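Local coordinates for protein guanylate kinase (Coxiella burnetii, PDB 3TR0) that catalyses the ATP-dependent phosphorylation of GMP to GDP, yielding ADP, and is thought to be essential for recycling GMP, at residues K6-I11 against E114-A119. Numbering follows the deposited sequence.
Sequences KANLFI and ELFPPA
Phe116, the first residue to leave the helix 106-115, meets Leu9 and Asn8 across the contact. Its CG lies anti to the backbone N (chi1 -161°), which carries the ring to Leu9, whose CG is 3.7 Å from Phe116 CD2; CG and the CD1 branch of Leu9 pack obliquely on this side of the ring. The ring edge also meets Asn8, with Phe116 CE2 3.3 Å from Asn8 OD1 near the ring plane, so the weakly positive rim of the phenyl group faces a carbonyl oxygen. Pro117, with its fixed phi, suits the second position of the type I turn from Phe116 to Ala119. Pro118 CD lies 3.9 Å above one face of the Phe116 ring. Asn8 ND2 donates to Pro118 O at 2.9 Å in a nearly straight bond (163°), the oxygen lying in the amide plane of Asn8, though the donor stands above the Pro118 carbonyl plane. ND2 also bonds Glu187 of helix 173-187, and OD1 accepts the N-H of Leu9. Ala119, small enough for close approach, sets its CA 3.5 Å from Leu9 O in a CA-H...O contact, and its methyl group meets Leu9 CB and Ile11 CD1. The backbones of Leu9 and Ile11 both hydrogen-bond to Leu120, as expected where a helix-to-strand turn delivers strand 120-125 alongside strand 9-13 in the parallel sheet of a P-loop kinase.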
# COMPACT_ATOMS: atom_id res chain seq x y z
N LYS A 6 -3.26 12.62 -9.10
CA LYS A 6 -4.46 11.79 -9.10
C LYS A 6 -4.84 11.56 -7.65
O LYS A 6 -4.64 10.48 -7.09
CB LYS A 6 -4.24 10.45 -9.81
CG LYS A 6 -5.54 9.68 -10.02
CD LYS A 6 -5.38 8.57 -11.04
CE LYS A 6 -6.67 7.79 -11.23
NZ LYS A 6 -7.05 7.04 -10.00
N ALA A 7 -5.38 12.61 -7.04
CA ALA A 7 -5.65 12.63 -5.61
C ALA A 7 -6.74 11.64 -5.23
O ALA A 7 -7.61 11.32 -6.03
CB ALA A 7 -6.03 14.04 -5.17
N ASN A 8 -6.69 11.18 -3.99
CA ASN A 8 -7.61 10.16 -3.53
C ASN A 8 -8.20 10.56 -2.18
O ASN A 8 -7.70 11.49 -1.53
CB ASN A 8 -6.89 8.81 -3.41
CG ASN A 8 -7.83 7.62 -3.49
OD1 ASN A 8 -9.04 7.77 -3.47
ND2 ASN A 8 -7.26 6.43 -3.58
N LEU A 9 -9.25 9.87 -1.78
CA LEU A 9 -9.81 10.02 -0.44
C LEU A 9 -9.31 8.90 0.46
O LEU A 9 -9.29 7.74 0.06
CB LEU A 9 -11.33 9.98 -0.50
CG LEU A 9 -12.01 11.01 -1.42
CD1 LEU A 9 -13.52 10.83 -1.38
CD2 LEU A 9 -11.63 12.42 -1.01
N PHE A 10 -8.89 9.25 1.67
CA PHE A 10 -8.44 8.27 2.63
C PHE A 10 -9.33 8.33 3.85
O PHE A 10 -9.28 9.28 4.62
CB PHE A 10 -6.98 8.52 3.02
CG PHE A 10 -6.02 8.28 1.89
CD1 PHE A 10 -5.48 7.03 1.68
CD2 PHE A 10 -5.66 9.31 1.03
CE1 PHE A 10 -4.60 6.80 0.65
CE2 PHE A 10 -4.78 9.09 -0.00
CZ PHE A 10 -4.25 7.83 -0.20
N ILE A 11 -10.17 7.30 4.01
CA ILE A 11 -11.14 7.25 5.09
C ILE A 11 -10.47 6.67 6.32
O ILE A 11 -9.86 5.61 6.24
CB ILE A 11 -12.35 6.37 4.71
CG1 ILE A 11 -13.03 6.91 3.45
CG2 ILE A 11 -13.35 6.30 5.86
CD1 ILE A 11 -13.89 5.90 2.74
N GLU A 114 -19.16 4.12 -2.12
CA GLU A 114 -20.09 4.12 -3.24
C GLU A 114 -19.80 5.28 -4.18
O GLU A 114 -19.74 5.12 -5.40
CB GLU A 114 -21.53 4.23 -2.73
CG GLU A 114 -22.05 2.99 -2.02
CD GLU A 114 -22.84 2.08 -2.93
OE1 GLU A 114 -23.45 2.59 -3.90
OE2 GLU A 114 -22.85 0.86 -2.69
N LEU A 115 -19.60 6.45 -3.60
CA LEU A 115 -19.49 7.70 -4.34
C LEU A 115 -18.12 7.91 -4.99
O LEU A 115 -18.01 8.60 -6.01
CB LEU A 115 -19.83 8.87 -3.42
CG LEU A 115 -19.78 10.30 -3.93
CD1 LEU A 115 -20.78 11.16 -3.18
CD2 LEU A 115 -18.37 10.87 -3.81
N PHE A 116 -17.08 7.32 -4.41
CA PHE A 116 -15.72 7.51 -4.90
C PHE A 116 -14.93 6.21 -4.76
O PHE A 116 -14.19 6.02 -3.79
CB PHE A 116 -15.04 8.65 -4.13
CG PHE A 116 -13.84 9.22 -4.83
CD1 PHE A 116 -13.99 10.11 -5.89
CD2 PHE A 116 -12.56 8.89 -4.43
CE1 PHE A 116 -12.88 10.64 -6.54
CE2 PHE A 116 -11.45 9.41 -5.07
CZ PHE A 116 -11.61 10.29 -6.13
N PRO A 117 -15.10 5.31 -5.73
CA PRO A 117 -14.56 3.94 -5.71
C PRO A 117 -13.06 3.81 -5.37
O PRO A 117 -12.71 2.88 -4.65
CB PRO A 117 -14.86 3.41 -7.12
CG PRO A 117 -15.30 4.59 -7.93
CD PRO A 117 -15.88 5.57 -6.95
N PRO A 118 -12.20 4.71 -5.88
CA PRO A 118 -10.77 4.54 -5.60
C PRO A 118 -10.43 4.74 -4.12
O PRO A 118 -9.32 4.41 -3.72
CB PRO A 118 -10.12 5.65 -6.43
CG PRO A 118 -11.12 5.99 -7.48
CD PRO A 118 -12.45 5.83 -6.81
N ALA A 119 -11.36 5.28 -3.34
CA ALA A 119 -11.11 5.57 -1.93
C ALA A 119 -10.56 4.38 -1.14
O ALA A 119 -11.02 3.24 -1.29
CB ALA A 119 -12.37 6.11 -1.26